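Local coordinates for protein GphF Dehydratase 1 (Archangium violaceum, PDB 6MBF) that probably dehydrates the growing polyketide chain and rearranges its olefin as a multifunctional dehydratase domain of the gephyronic acid polyketide synthase, at residues E178-C184 and E241-R247; I232-A236 and L273-V277; T29-D33 and L87-P92; A36-W42 and I160-L166. All blocks are in the same frame, centred on the assembly; numbering follows the deposited sequence.

Interaction 1: E178-C184 and E241-R247; sequences EAIGHVC and EVRVHLR
Antiparallel β-pairing joins 178-184 to 241-247 in the second hotdog-family half of the dehydratase. The two strand axes approach to 4.6 Å with their directions 163° apart, and three hydrogen-bonded pairs, Ala179-Leu246, Gly181-Val244 and Val183-Val242, carry six backbone bonds; the shortest is Val244 N to Gly181 O at 2.7 Å. On the face of Ala179, Val183, Val242, Val244 and Leu246 the contacts are apolar. Val183 CG2 meets Val242 CG2 at 3.4 Å, closer than usual for two methyls, and Ala179 CB rests against Leu246 CG at 3.9 Å. Ala179, Val183 and Leu246 from this face also pack on helix 200-214, probably the central helix about which a hotdog sheet curves.

The opposite face, which also bears Ile180, Arg243 and Cys184, is largely polar. His182 NE2 donates at 2.7 Å to the anti lone pair of Glu241 OE2, with ring and carboxylate only 17° from coplanar. At the other end Glu178 divides its oxygens: OE1 takes His245 NE2, whereas OE2 forms a salt bridge with Arg247. The bend in Arg247 (chi3 -62°) turns its guanidinium side-on, and NE (2.8 Å) and NH2 (3.1 Å) both reach Glu178 OE2 from one face of the carboxylate.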
loop_
_atom_site.group_PDB
_atom_site.type_symbol
_atom_site.label_atom_id
_atom_site.label_comp_id
_atom_site.label_asym_id
_atom_site.label_seq_id
_atom_site.Cartn_x
_atom_site.Cartn_y
_atom_site.Cartn_z
ATOM N N GLU A 178 7.755 12.028 14.726
ATOM C CA GLU A 178 6.614 11.168 14.978
ATOM C C GLU A 178 5.315 11.915 14.721
ATOM O O GLU A 178 5.250 13.149 14.769
ATOM C CB GLU A 178 6.634 10.636 16.415
ATOM C CG GLU A 178 7.862 9.803 16.718
ATOM C CD GLU A 178 7.773 9.068 18.049
ATOM O OE1 GLU A 178 6.644 8.878 18.558
ATOM O OE2 GLU A 178 8.843 8.677 18.577
ATOM N N ALA A 179 4.268 11.145 14.429
ATOM C CA ALA A 179 2.965 11.740 14.181
ATOM C C ALA A 179 1.882 10.738 14.532
ATOM O O ALA A 179 2.105 9.526 14.544
ATOM C CB ALA A 179 2.811 12.192 12.725
ATOM N N ILE A 180 0.695 11.265 14.814
ATOM C CA ILE A 180 -0.517 10.463 14.899
ATOM C C ILE A 180 -1.528 11.049 13.930
ATOM O O ILE A 180 -1.771 12.264 13.929
ATOM C CB ILE A 180 -1.084 10.405 16.325
ATOM C CG1 ILE A 180 -0.146 9.601 17.218
ATOM C CG2 ILE A 180 -2.476 9.779 16.313
ATOM C CD1 ILE A 180 -0.551 9.652 18.635
ATOM N N GLY A 181 -2.075 10.194 13.081
ATOM C CA GLY A 181 -3.056 10.601 12.103
ATOM C C GLY A 181 -4.335 9.823 12.321
ATOM O O GLY A 181 -4.322 8.709 12.849
ATOM N N HIS A 182 -5.444 10.437 11.943
ATOM C CA HIS A 182 -6.750 9.797 11.921
ATOM C C HIS A 182 -7.161 9.695 10.457
ATOM O O HIS A 182 -7.266 10.721 9.777
ATOM C CB HIS A 182 -7.757 10.615 12.735
ATOM C CG HIS A 182 -9.166 10.121 12.640
ATOM N ND1 HIS A 182 -10.256 10.953 12.782
ATOM C CD2 HIS A 182 -9.665 8.881 12.417
ATOM C CE1 HIS A 182 -11.365 10.247 12.658
ATOM N NE2 HIS A 182 -11.034 8.986 12.442
ATOM N N VAL A 183 -7.335 8.466 9.961
ATOM C CA VAL A 183 -7.710 8.232 8.573
ATOM C C VAL A 183 -9.041 7.499 8.550
ATOM O O VAL A 183 -9.298 6.611 9.373
ATOM C CB VAL A 183 -6.644 7.456 7.751
ATOM C CG1 VAL A 183 -5.249 7.968 8.009
ATOM C CG2 VAL A 183 -6.736 5.973 7.940
ATOM N N CYS A 184 -9.891 7.884 7.606
ATOM C CA CYS A 184 -11.233 7.333 7.526
ATOM C C CYS A 184 -11.655 7.273 6.069
ATOM O O CYS A 184 -11.548 8.268 5.345
ATOM C CB CYS A 184 -12.209 8.184 8.340
ATOM S SG CYS A 184 -13.830 7.446 8.533
ATOM N N GLU A 241 -11.343 2.637 9.215
ATOM C CA GLU A 241 -11.025 3.827 9.989
ATOM C C GLU A 241 -10.002 3.440 11.042
ATOM O O GLU A 241 -10.205 2.458 11.766
ATOM C CB GLU A 241 -12.288 4.408 10.639
ATOM C CG GLU A 241 -12.062 5.720 11.379
ATOM C CD GLU A 241 -13.353 6.325 11.909
ATOM O OE1 GLU A 241 -14.406 5.648 11.857
ATOM O OE2 GLU A 241 -13.307 7.473 12.395
ATOM N N VAL A 242 -8.894 4.189 11.112
ATOM C CA VAL A 242 -7.847 3.925 12.092
ATOM C C VAL A 242 -7.261 5.236 12.591
ATOM O O VAL A 242 -7.398 6.292 11.965
ATOM C CB VAL A 242 -6.682 3.057 11.545
ATOM C CG1 VAL A 242 -7.154 1.653 11.151
ATOM C CG2 VAL A 242 -6.002 3.756 10.379
ATOM N N ARG A 243 -6.606 5.151 13.737
ATOM C CA ARG A 243 -5.595 6.117 14.124
ATOM C C ARG A 243 -4.242 5.460 13.907
ATOM O O ARG A 243 -4.047 4.292 14.251
ATOM C CB ARG A 243 -5.763 6.561 15.577
ATOM C CG ARG A 243 -7.047 7.350 15.819
ATOM C CD ARG A 243 -7.007 7.983 17.207
ATOM N NE ARG A 243 -8.186 8.805 17.476
ATOM C CZ ARG A 243 -9.310 8.355 18.028
ATOM N NH1 ARG A 243 -9.431 7.080 18.381
ATOM N NH2 ARG A 243 -10.324 9.186 18.224
ATOM N N VAL A 244 -3.318 6.190 13.302
ATOM C CA VAL A 244 -2.034 5.617 12.923
ATOM C C VAL A 244 -0.928 6.398 13.612
ATOM O O VAL A 244 -0.926 7.634 13.593
ATOM C CB VAL A 244 -1.836 5.605 11.395
ATOM C CG1 VAL A 244 -2.093 6.989 10.787
ATOM C CG2 VAL A 244 -0.442 5.090 11.056
ATOM N N HIS A 245 -0.011 5.680 14.247
ATOM C CA HIS A 245 1.210 6.271 14.768
ATOM C C HIS A 245 2.345 5.951 13.802
ATOM O O HIS A 245 2.493 4.803 13.374
ATOM C CB HIS A 245 1.512 5.736 16.169
ATOM C CG HIS A 245 2.788 6.252 16.744
ATOM N ND1 HIS A 245 3.729 5.426 17.318
ATOM C CD2 HIS A 245 3.299 7.504 16.804
ATOM C CE1 HIS A 245 4.757 6.150 17.725
ATOM N NE2 HIS A 245 4.522 7.412 17.421
ATOM N N LEU A 246 3.132 6.964 13.438
ATOM C CA LEU A 246 4.253 6.760 12.530
ATOM C C LEU A 246 5.519 7.342 13.139
ATOM O O LEU A 246 5.469 8.307 13.908
ATOM C CB LEU A 246 3.996 7.391 11.149
ATOM C CG LEU A 246 4.030 8.922 11.061
ATOM C CD1 LEU A 246 5.444 9.452 10.773
ATOM C CD2 LEU A 246 3.105 9.398 9.986
ATOM N N ARG A 247 6.657 6.744 12.793
ATOM C CA ARG A 247 7.955 7.248 13.233
ATOM C C ARG A 247 8.931 7.210 12.064
ATOM O O ARG A 247 9.236 6.139 11.532
ATOM C CB ARG A 247 8.503 6.444 14.423
ATOM C CG ARG A 247 9.917 6.883 14.840
ATOM C CD ARG A 247 10.458 6.104 16.057
ATOM N NE ARG A 247 9.653 6.307 17.259
ATOM C CZ ARG A 247 9.065 5.338 17.960
ATOM N NH1 ARG A 247 9.180 4.066 17.586
ATOM N NH2 ARG A 247 8.360 5.641 19.044
#

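Interaction 2: I232-A236 and L273-V277; sequences IELRA and LVASV
Arg235 lies across Leu273, the two side chains crossing at a slant, with Leu273 CD2 over one face of the guanidinium, toward its rim, and 3.5 Å from Arg235 NE. The Arg235 chain runs extended from CG to NE, and at the guanidinium edge a water in its plane accepts from Arg235 NE at 2.7 Å. Ser276 has two conformers; in the one described here its OG lies 3.3 Å from the same water, a tentative link between the two side chains. Glu233 shares this face, while its carboxylate turns to salt bridges with Arg131 and Arg231.

The other face is apolar. Ile232 and Val277 run side by side and point the same way, Ile232 CD1 to Val277 CG2 at 4.0 Å. Leu234, with CG anti to the backbone N (chi1 -177°), brings CD1 to within 3.9 Å of Ala275 CB. Backbone bonds fix this register: Glu233 and Ser276 exchange a pair, and Arg235 N reaches Val274 O at 2.7 Å with an N-H...O angle of 170°, just where the first strand gives way to a loop. On its far side 273-277 pairs with strand 259-267, where the pair Val274 and Ala275 stands opposite the single residue Leu266, a classic β bulge within the antiparallel sheet of the hotdog fold.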
loop_
_atom_site.group_PDB
_atom_site.type_symbol
_atom_site.label_atom_id
_atom_site.label_comp_id
_atom_site.label_asym_id
_atom_site.label_seq_id
_atom_site.Cartn_x
_atom_site.Cartn_y
_atom_site.Cartn_z
ATOM N N ILE A 232 4.848 -6.220 6.971
ATOM C CA ILE A 232 3.529 -5.710 7.316
ATOM C C ILE A 232 2.723 -6.865 7.896
ATOM O O ILE A 232 2.744 -7.974 7.355
ATOM C CB ILE A 232 2.805 -5.062 6.116
ATOM C CG1 ILE A 232 1.407 -4.600 6.537
ATOM C CG2 ILE A 232 2.706 -6.019 4.941
ATOM C CD1 ILE A 232 0.709 -3.699 5.515
ATOM N N GLU A 233 2.060 -6.621 9.022
ATOM C CA GLU A 233 1.217 -7.624 9.656
ATOM C C GLU A 233 -0.178 -7.058 9.858
ATOM O O GLU A 233 -0.330 -5.932 10.334
ATOM C CB GLU A 233 1.809 -8.074 10.984
ATOM C CG GLU A 233 1.018 -9.172 11.642
ATOM C CD GLU A 233 1.785 -9.801 12.771
ATOM O OE1 GLU A 233 2.680 -9.125 13.326
ATOM O OE2 GLU A 233 1.505 -10.975 13.089
ATOM N N LEU A 234 -1.194 -7.827 9.485
ATOM C CA LEU A 234 -2.585 -7.399 9.590
ATOM C C LEU A 234 -3.328 -8.302 10.565
ATOM O O LEU A 234 -3.321 -9.529 10.406
ATOM C CB LEU A 234 -3.273 -7.436 8.224
ATOM C CG LEU A 234 -4.720 -6.952 8.160
ATOM C CD1 LEU A 234 -4.834 -5.454 8.464
ATOM C CD2 LEU A 234 -5.317 -7.255 6.794
ATOM N N ARG A 235 -3.977 -7.696 11.562
ATOM C CA ARG A 235 -4.672 -8.442 12.604
ATOM C C ARG A 235 -6.185 -8.374 12.513
ATOM O O ARG A 235 -6.859 -9.129 13.220
ATOM C CB ARG A 235 -4.264 -7.941 13.996
ATOM C CG ARG A 235 -2.782 -7.802 14.205
ATOM C CD ARG A 235 -2.473 -7.628 15.679
ATOM N NE ARG A 235 -1.050 -7.786 15.952
ATOM C CZ ARG A 235 -0.559 -8.175 17.121
ATOM N NH1 ARG A 235 -1.382 -8.451 18.124
ATOM N NH2 ARG A 235 0.752 -8.295 17.287
ATOM N N ALA A 236 -6.736 -7.457 11.727
ATOM C CA ALA A 236 -8.175 -7.372 11.526
ATOM C C ALA A 236 -8.436 -7.025 10.069
ATOM O O ALA A 236 -7.733 -6.188 9.496
ATOM C CB ALA A 236 -8.813 -6.325 12.447
ATOM N N LEU A 273 -4.672 -2.746 18.248
ATOM C CA LEU A 273 -3.779 -2.789 17.090
ATOM C C LEU A 273 -4.418 -3.538 15.924
ATOM O O LEU A 273 -4.869 -4.677 16.076
ATOM C CB LEU A 273 -2.463 -3.455 17.472
ATOM C CG LEU A 273 -1.406 -3.442 16.365
ATOM C CD1 LEU A 273 -0.872 -2.032 16.182
ATOM C CD2 LEU A 273 -0.275 -4.418 16.689
ATOM N N VAL A 274 -4.442 -2.888 14.763
ATOM C CA VAL A 274 -4.987 -3.456 13.534
ATOM C C VAL A 274 -3.885 -3.938 12.598
ATOM O O VAL A 274 -4.023 -4.977 11.948
ATOM C CB VAL A 274 -5.884 -2.406 12.839
ATOM C CG1 VAL A 274 -6.139 -2.783 11.386
ATOM C CG2 VAL A 274 -7.190 -2.254 13.598
ATOM N N ALA A 275 -2.792 -3.187 12.493
ATOM C CA ALA A 275 -1.742 -3.538 11.550
ATOM C C ALA A 275 -0.449 -2.864 11.969
ATOM O O ALA A 275 -0.455 -1.845 12.659
ATOM C CB ALA A 275 -2.111 -3.136 10.115
ATOM N N SER A 276 0.666 -3.428 11.519
ATOM C CA SER A 276 1.972 -2.864 11.824
ATOM C C SER A 276 2.861 -2.948 10.596
ATOM O O SER A 276 2.896 -3.976 9.914
ATOM C CB SER A 276 2.645 -3.587 12.988
ATOM O OG SER A 276 2.824 -4.955 12.671
ATOM N N VAL A 277 3.598 -1.871 10.343
ATOM C CA VAL A 277 4.461 -1.735 9.173
ATOM C C VAL A 277 5.863 -1.421 9.679
ATOM O O VAL A 277 6.063 -0.413 10.366
ATOM C CB VAL A 277 3.974 -0.637 8.210
ATOM C CG1 VAL A 277 4.949 -0.496 7.055
ATOM C CG2 VAL A 277 2.564 -0.948 7.684
HETATM O O HOH W 1 0.313 -6.612 13.905
#

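Interaction 3: T29-D33 and L87-P92; sequences TVSSD and LRAGAP
A serine hydroxyl and one water, with no direct backbone-to-backbone hydrogen bond, join 29-33 to 87-92. Ser32 OG accepts from Gly90 N at 2.8 Å with an N-H...O angle of 163°. Its chi1 of 67° sets OG between the backbone N and the carbonyl carbon, from where it reaches the type II β turn running from Arg88 to Ala91. Gly90 has a positive phi (79°), a conformation that favours glycine, and the turn is closed by Ala91 N donating to Arg88 O.

The water sits between the two segments. It accepts from Ser32 N at 2.8 Å and donates to Arg88 O and to Ala91 O, the latter at 2.7 Å, so it ties both ends of the turn to the same serine whose hydroxyl holds Gly90. Next to it, Ser31 OG accepts from Asp33 N at 3.0 Å, an ST turn that shapes the chain as it leaves strand 23-30.

Carbon contacts border this polar centre. Thr29 CG2 and Pro92 CB lie alongside at 3.6 Å, and Leu87 CD1 packs against the Ser32 backbone, 3.7 Å from Ser32 N; Leu87 also packs on Leu38 and Ile47. Beyond Pro92 the chain enters strand 93-100, which pairs with strand 23-30. Ser32 thus engages the turn directly through its hydroxyl and, by way of the water, through its backbone N-H. The link consists of neutral hydrogen bonds, and the water is integral to the joint, satisfying Ser32 N and two turn carbonyls.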
loop_
_atom_site.group_PDB
_atom_site.type_symbol
_atom_site.label_atom_id
_atom_site.label_comp_id
_atom_site.label_asym_id
_atom_site.label_seq_id
_atom_site.Cartn_x
_atom_site.Cartn_y
_atom_site.Cartn_z
ATOM N N THR A 29 -7.709 -8.954 -14.425
ATOM C CA THR A 29 -7.535 -7.781 -15.260
ATOM C C THR A 29 -7.939 -6.550 -14.468
ATOM O O THR A 29 -8.966 -6.554 -13.784
ATOM C CB THR A 29 -8.377 -7.886 -16.538
ATOM O OG1 THR A 29 -7.927 -9.003 -17.317
ATOM C CG2 THR A 29 -8.264 -6.622 -17.361
ATOM N N VAL A 30 -7.124 -5.498 -14.551
ATOM C CA VAL A 30 -7.454 -4.217 -13.940
ATOM C C VAL A 30 -7.304 -3.124 -14.993
ATOM O O VAL A 30 -6.709 -3.324 -16.051
ATOM C CB VAL A 30 -6.566 -3.903 -12.714
ATOM C CG1 VAL A 30 -6.719 -4.994 -11.636
ATOM C CG2 VAL A 30 -5.121 -3.740 -13.141
ATOM N N SER A 31 -7.858 -1.954 -14.684
ATOM C CA SER A 31 -7.603 -0.759 -15.476
ATOM C C SER A 31 -7.636 0.440 -14.542
ATOM O O SER A 31 -8.010 0.329 -13.371
ATOM C CB SER A 31 -8.637 -0.581 -16.589
ATOM O OG SER A 31 -9.850 -0.117 -16.031
ATOM N N SER A 32 -7.270 1.605 -15.084
ATOM C CA SER A 32 -7.369 2.842 -14.321
ATOM C C SER A 32 -8.804 3.133 -13.884
ATOM O O SER A 32 -9.009 3.961 -12.990
ATOM C CB SER A 32 -6.797 4.018 -15.134
ATOM O OG SER A 32 -7.576 4.326 -16.288
ATOM N N ASP A 33 -9.800 2.474 -14.489
ATOM C CA ASP A 33 -11.194 2.658 -14.110
ATOM C C ASP A 33 -11.702 1.636 -13.094
ATOM O O ASP A 33 -12.774 1.853 -12.516
ATOM C CB ASP A 33 -12.090 2.593 -15.353
ATOM C CG ASP A 33 -11.737 3.653 -16.369
ATOM O OD1 ASP A 33 -11.499 4.810 -15.951
ATOM O OD2 ASP A 33 -11.689 3.326 -17.573
ATOM N N LEU A 87 -0.244 2.625 -16.058
ATOM C CA LEU A 87 -1.463 2.361 -16.805
ATOM C C LEU A 87 -1.711 3.496 -17.788
ATOM O O LEU A 87 -1.520 4.669 -17.456
ATOM C CB LEU A 87 -2.669 2.236 -15.869
ATOM C CG LEU A 87 -2.617 1.111 -14.831
ATOM C CD1 LEU A 87 -3.800 1.266 -13.880
ATOM C CD2 LEU A 87 -2.607 -0.276 -15.497
ATOM N N ARG A 88 -2.143 3.151 -18.996
ATOM C CA ARG A 88 -2.747 4.148 -19.872
ATOM C C ARG A 88 -4.246 4.174 -19.605
ATOM O O ARG A 88 -4.887 3.120 -19.547
ATOM C CB ARG A 88 -2.478 3.847 -21.347
ATOM C CG ARG A 88 -1.057 3.453 -21.664
ATOM C CD ARG A 88 -0.029 4.520 -21.320
ATOM N NE ARG A 88 1.313 4.061 -21.698
ATOM C CZ ARG A 88 2.444 4.656 -21.327
ATOM N NH1 ARG A 88 2.411 5.740 -20.567
ATOM N NH2 ARG A 88 3.615 4.157 -21.708
ATOM N N ALA A 89 -4.792 5.375 -19.419
ATOM C CA ALA A 89 -6.187 5.567 -19.029
ATOM C C ALA A 89 -7.126 4.654 -19.802
ATOM O O ALA A 89 -7.142 4.661 -21.038
ATOM C CB ALA A 89 -6.584 7.025 -19.248
ATOM N N GLY A 90 -7.883 3.834 -19.068
ATOM C CA GLY A 90 -8.879 2.970 -19.666
ATOM C C GLY A 90 -8.366 1.702 -20.321
ATOM O O GLY A 90 -9.177 0.816 -20.619
ATOM N N ALA A 91 -7.061 1.572 -20.557
ATOM C CA ALA A 91 -6.538 0.366 -21.205
ATOM C C ALA A 91 -6.317 -0.734 -20.172
ATOM O O ALA A 91 -5.582 -0.521 -19.200
ATOM C CB ALA A 91 -5.232 0.659 -21.936
ATOM N N PRO A 92 -6.926 -1.903 -20.333
ATOM C CA PRO A 92 -6.753 -2.967 -19.337
ATOM C C PRO A 92 -5.334 -3.519 -19.307
ATOM O O PRO A 92 -4.605 -3.520 -20.306
ATOM C CB PRO A 92 -7.750 -4.040 -19.790
ATOM C CG PRO A 92 -7.889 -3.805 -21.268
ATOM C CD PRO A 92 -7.817 -2.306 -21.432
HETATM O O HOH W 2 -5.888 1.533 -17.531
#

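Interaction 4: A36-W42 and I160-L166; sequences AYLGEHW and IYYGPRL
Charged and polar bonds centre on Glu40. Its OE1 accepts from Arg165 N at 2.9 Å, on the syn side but out of the carboxylate plane, with an N-H...O angle of 169°. OE2 forms a longer salt bridge to Arg165 NE at 3.3 Å, weak as a hydrogen bond, the carboxylate and guanidinium planes standing 75° apart. The bend at chi2 (-141°) lets the carboxylate lie against the Arg165 chain. Arg165 NH1 has further partners in Glu188 and Glu189.

Two backbone bonds make a single β bridge between His41 and Tyr162: Gly163 N donates to Glu40 O, and Trp42 N to Tyr161 O at 2.8 Å.

Packing fills in the rest. Ala36 CB sits over the centre of the guanidinium, 3.4 Å from Arg165 CZ. His41 CD2 lies over one face of the Tyr162 ring, 3.7 Å from Tyr162 CE1, though the two rings meet obliquely. Trp42 CZ3 lies 3.5 Å from Gly163 N.

This is a loop-to-loop junction between the two hotdog-family regions of the dehydratase, and the side chain of His41 lies about 4 Å from a bound magnesium ion. One loop precedes strand 42-43; the other links helix 151-158 to strand 169-175. Tyr162 OH bonds to Asp204, and Tyr162 and Leu166 pack on helix 200-214.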
loop_
_atom_site.group_PDB
_atom_site.type_symbol
_atom_site.label_atom_id
_atom_site.label_comp_id
_atom_site.label_asym_id
_atom_site.label_seq_id
_atom_site.Cartn_x
_atom_site.Cartn_y
_atom_site.Cartn_z
ATOM N N ALA A 36 -11.326 1.898 -9.135
ATOM C CA ALA A 36 -11.250 3.287 -9.586
ATOM C C ALA A 36 -10.034 4.016 -9.024
ATOM O O ALA A 36 -9.512 4.928 -9.679
ATOM C CB ALA A 36 -12.527 4.030 -9.202
ATOM N N TYR A 37 -9.565 3.640 -7.830
ATOM C CA TYR A 37 -8.424 4.344 -7.250
ATOM C C TYR A 37 -7.150 4.143 -8.062
ATOM O O TYR A 37 -6.200 4.921 -7.899
ATOM C CB TYR A 37 -8.182 3.907 -5.793
ATOM C CG TYR A 37 -7.337 2.657 -5.655
ATOM C CD1 TYR A 37 -5.944 2.732 -5.576
ATOM C CD2 TYR A 37 -7.923 1.400 -5.589
ATOM C CE1 TYR A 37 -5.164 1.588 -5.461
ATOM C CE2 TYR A 37 -7.148 0.255 -5.459
ATOM C CZ TYR A 37 -5.778 0.352 -5.402
ATOM O OH TYR A 37 -5.019 -0.788 -5.290
ATOM N N LEU A 38 -7.093 3.103 -8.897
ATOM C CA LEU A 38 -5.962 2.892 -9.793
ATOM C C LEU A 38 -5.827 3.988 -10.839
ATOM O O LEU A 38 -4.779 4.067 -11.486
ATOM C CB LEU A 38 -6.075 1.539 -10.502
ATOM C CG LEU A 38 -5.966 0.268 -9.649
ATOM C CD1 LEU A 38 -5.968 -0.939 -10.570
ATOM C CD2 LEU A 38 -4.716 0.287 -8.771
ATOM N N GLY A 39 -6.846 4.821 -11.034
ATOM C CA GLY A 39 -6.749 5.950 -11.934
ATOM C C GLY A 39 -6.564 7.282 -11.244
ATOM O O GLY A 39 -6.702 8.323 -11.898
ATOM N N GLU A 40 -6.253 7.295 -9.942
ATOM C CA GLU A 40 -6.206 8.550 -9.203
ATOM C C GLU A 40 -4.846 8.817 -8.559
ATOM O O GLU A 40 -4.753 9.656 -7.665
ATOM C CB GLU A 40 -7.322 8.582 -8.160
ATOM C CG GLU A 40 -8.693 8.575 -8.827
ATOM C CD GLU A 40 -9.704 9.468 -8.144
ATOM O OE1 GLU A 40 -9.368 10.078 -7.107
ATOM O OE2 GLU A 40 -10.845 9.543 -8.644
ATOM N N HIS A 41 -3.787 8.150 -9.016
ATOM C CA HIS A 41 -2.437 8.475 -8.582
ATOM C C HIS A 41 -1.533 8.640 -9.794
ATOM O O HIS A 41 -1.439 7.733 -10.629
ATOM C CB HIS A 41 -1.868 7.406 -7.650
ATOM C CG HIS A 41 -0.432 7.634 -7.292
ATOM N ND1 HIS A 41 0.580 6.805 -7.727
ATOM C CD2 HIS A 41 0.164 8.610 -6.566
ATOM C CE1 HIS A 41 1.738 7.250 -7.272
ATOM N NE2 HIS A 41 1.515 8.339 -6.556
ATOM N N TRP A 42 -0.836 9.775 -9.860
ATOM C CA TRP A 42 0.033 10.098 -10.978
ATOM C C TRP A 42 1.426 10.466 -10.489
ATOM O O TRP A 42 1.602 10.980 -9.381
ATOM C CB TRP A 42 -0.530 11.261 -11.822
ATOM C CG TRP A 42 -1.970 11.105 -12.119
ATOM C CD1 TRP A 42 -2.524 10.411 -13.157
ATOM C CD2 TRP A 42 -3.062 11.648 -11.368
ATOM N NE1 TRP A 42 -3.896 10.488 -13.095
ATOM C CE2 TRP A 42 -4.249 11.243 -12.007
ATOM C CE3 TRP A 42 -3.149 12.445 -10.221
ATOM C CZ2 TRP A 42 -5.509 11.606 -11.534
ATOM C CZ3 TRP A 42 -4.399 12.805 -9.757
ATOM C CH2 TRP A 42 -5.562 12.383 -10.411
ATOM N N ILE A 160 -1.433 17.179 -7.758
ATOM C CA ILE A 160 -0.803 16.754 -9.000
ATOM C C ILE A 160 -0.462 15.273 -8.973
ATOM O O ILE A 160 -0.220 14.676 -10.034
ATOM C CB ILE A 160 0.455 17.594 -9.290
ATOM C CG1 ILE A 160 1.451 17.507 -8.130
ATOM C CG2 ILE A 160 0.066 19.040 -9.540
ATOM C CD1 ILE A 160 2.795 18.127 -8.450
ATOM N N TYR A 161 -0.431 14.664 -7.782
ATOM C CA TYR A 161 -0.168 13.240 -7.636
ATOM C C TYR A 161 -1.386 12.428 -7.229
ATOM O O TYR A 161 -1.401 11.219 -7.472
ATOM C CB TYR A 161 0.918 12.993 -6.583
ATOM C CG TYR A 161 2.188 13.765 -6.807
ATOM C CD1 TYR A 161 2.811 13.779 -8.048
ATOM C CD2 TYR A 161 2.771 14.483 -5.765
ATOM C CE1 TYR A 161 3.996 14.493 -8.249
ATOM C CE2 TYR A 161 3.943 15.202 -5.960
ATOM C CZ TYR A 161 4.542 15.202 -7.193
ATOM O OH TYR A 161 5.709 15.909 -7.363
ATOM N N TYR A 162 -2.386 13.043 -6.609
ATOM C CA TYR A 162 -3.460 12.297 -5.968
ATOM C C TYR A 162 -4.800 12.933 -6.283
ATOM O O TYR A 162 -4.945 14.155 -6.175
ATOM C CB TYR A 162 -3.273 12.274 -4.455
ATOM C CG TYR A 162 -2.311 11.237 -3.929
ATOM C CD1 TYR A 162 -2.636 9.879 -3.965
ATOM C CD2 TYR A 162 -1.115 11.616 -3.326
ATOM C CE1 TYR A 162 -1.771 8.919 -3.452
ATOM C CE2 TYR A 162 -0.241 10.664 -2.806
ATOM C CZ TYR A 162 -0.578 9.318 -2.863
ATOM O OH TYR A 162 0.290 8.378 -2.332
ATOM N N GLY A 163 -5.777 12.101 -6.631
ATOM C CA GLY A 163 -7.129 12.555 -6.851
ATOM C C GLY A 163 -7.999 12.481 -5.609
ATOM O O GLY A 163 -7.552 12.094 -4.518
ATOM N N PRO A 164 -9.279 12.841 -5.760
ATOM C CA PRO A 164 -10.148 13.019 -4.584
ATOM C C PRO A 164 -10.501 11.743 -3.843
ATOM O O PRO A 164 -11.005 11.839 -2.716
ATOM C CB PRO A 164 -11.409 13.670 -5.168
ATOM C CG PRO A 164 -11.377 13.342 -6.626
ATOM C CD PRO A 164 -9.936 13.259 -7.012
ATOM N N ARG A 165 -10.292 10.562 -4.424
ATOM C CA ARG A 165 -10.511 9.331 -3.674
ATOM C C ARG A 165 -9.384 9.032 -2.700
ATOM O O ARG A 165 -9.541 8.140 -1.854
ATOM C CB ARG A 165 -10.662 8.142 -4.621
ATOM C CG ARG A 165 -11.795 8.274 -5.627
ATOM C CD ARG A 165 -11.758 7.110 -6.592
ATOM N NE ARG A 165 -12.834 7.189 -7.570
ATOM C CZ ARG A 165 -14.009 6.587 -7.432
ATOM N NH1 ARG A 165 -14.254 5.853 -6.357
ATOM N NH2 ARG A 165 -14.934 6.712 -8.377
ATOM N N LEU A 166 -8.266 9.752 -2.800
ATOM C CA LEU A 166 -7.067 9.448 -2.028
ATOM C C LEU A 166 -6.659 10.634 -1.153
ATOM O O LEU A 166 -5.484 11.022 -1.108
ATOM C CB LEU A 166 -5.941 9.033 -2.982
ATOM C CG LEU A 166 -6.283 7.790 -3.816
ATOM C CD1 LEU A 166 -5.255 7.536 -4.896
ATOM C CD2 LEU A 166 -6.425 6.563 -2.905
#

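In the fold
Interactions 1 and 2 are strand pairings in the same half of the protein, their centres 13 Å apart; strand 259-267 lies between them, pairing with 241-248 on one side and 273-284 on the other. Interaction 2 is the more buried, whereas interaction 1 leaves a polar face of histidine, glutamate and arginine partly exposed. Interaction 3 joins the end of strand 23-30 to a loop and interaction 4 joins two loops; they touch where Leu38 and Gly39 pack on Val30, Ser31, Ser32 and Leu87. Interaction 3 is the most exposed, relying on a hydroxyl and a water; interaction 4 combines a salt bridge with aromatic packing and connects the two hotdog-family regions. Helix 200-214 is shared by interactions 1 and 4.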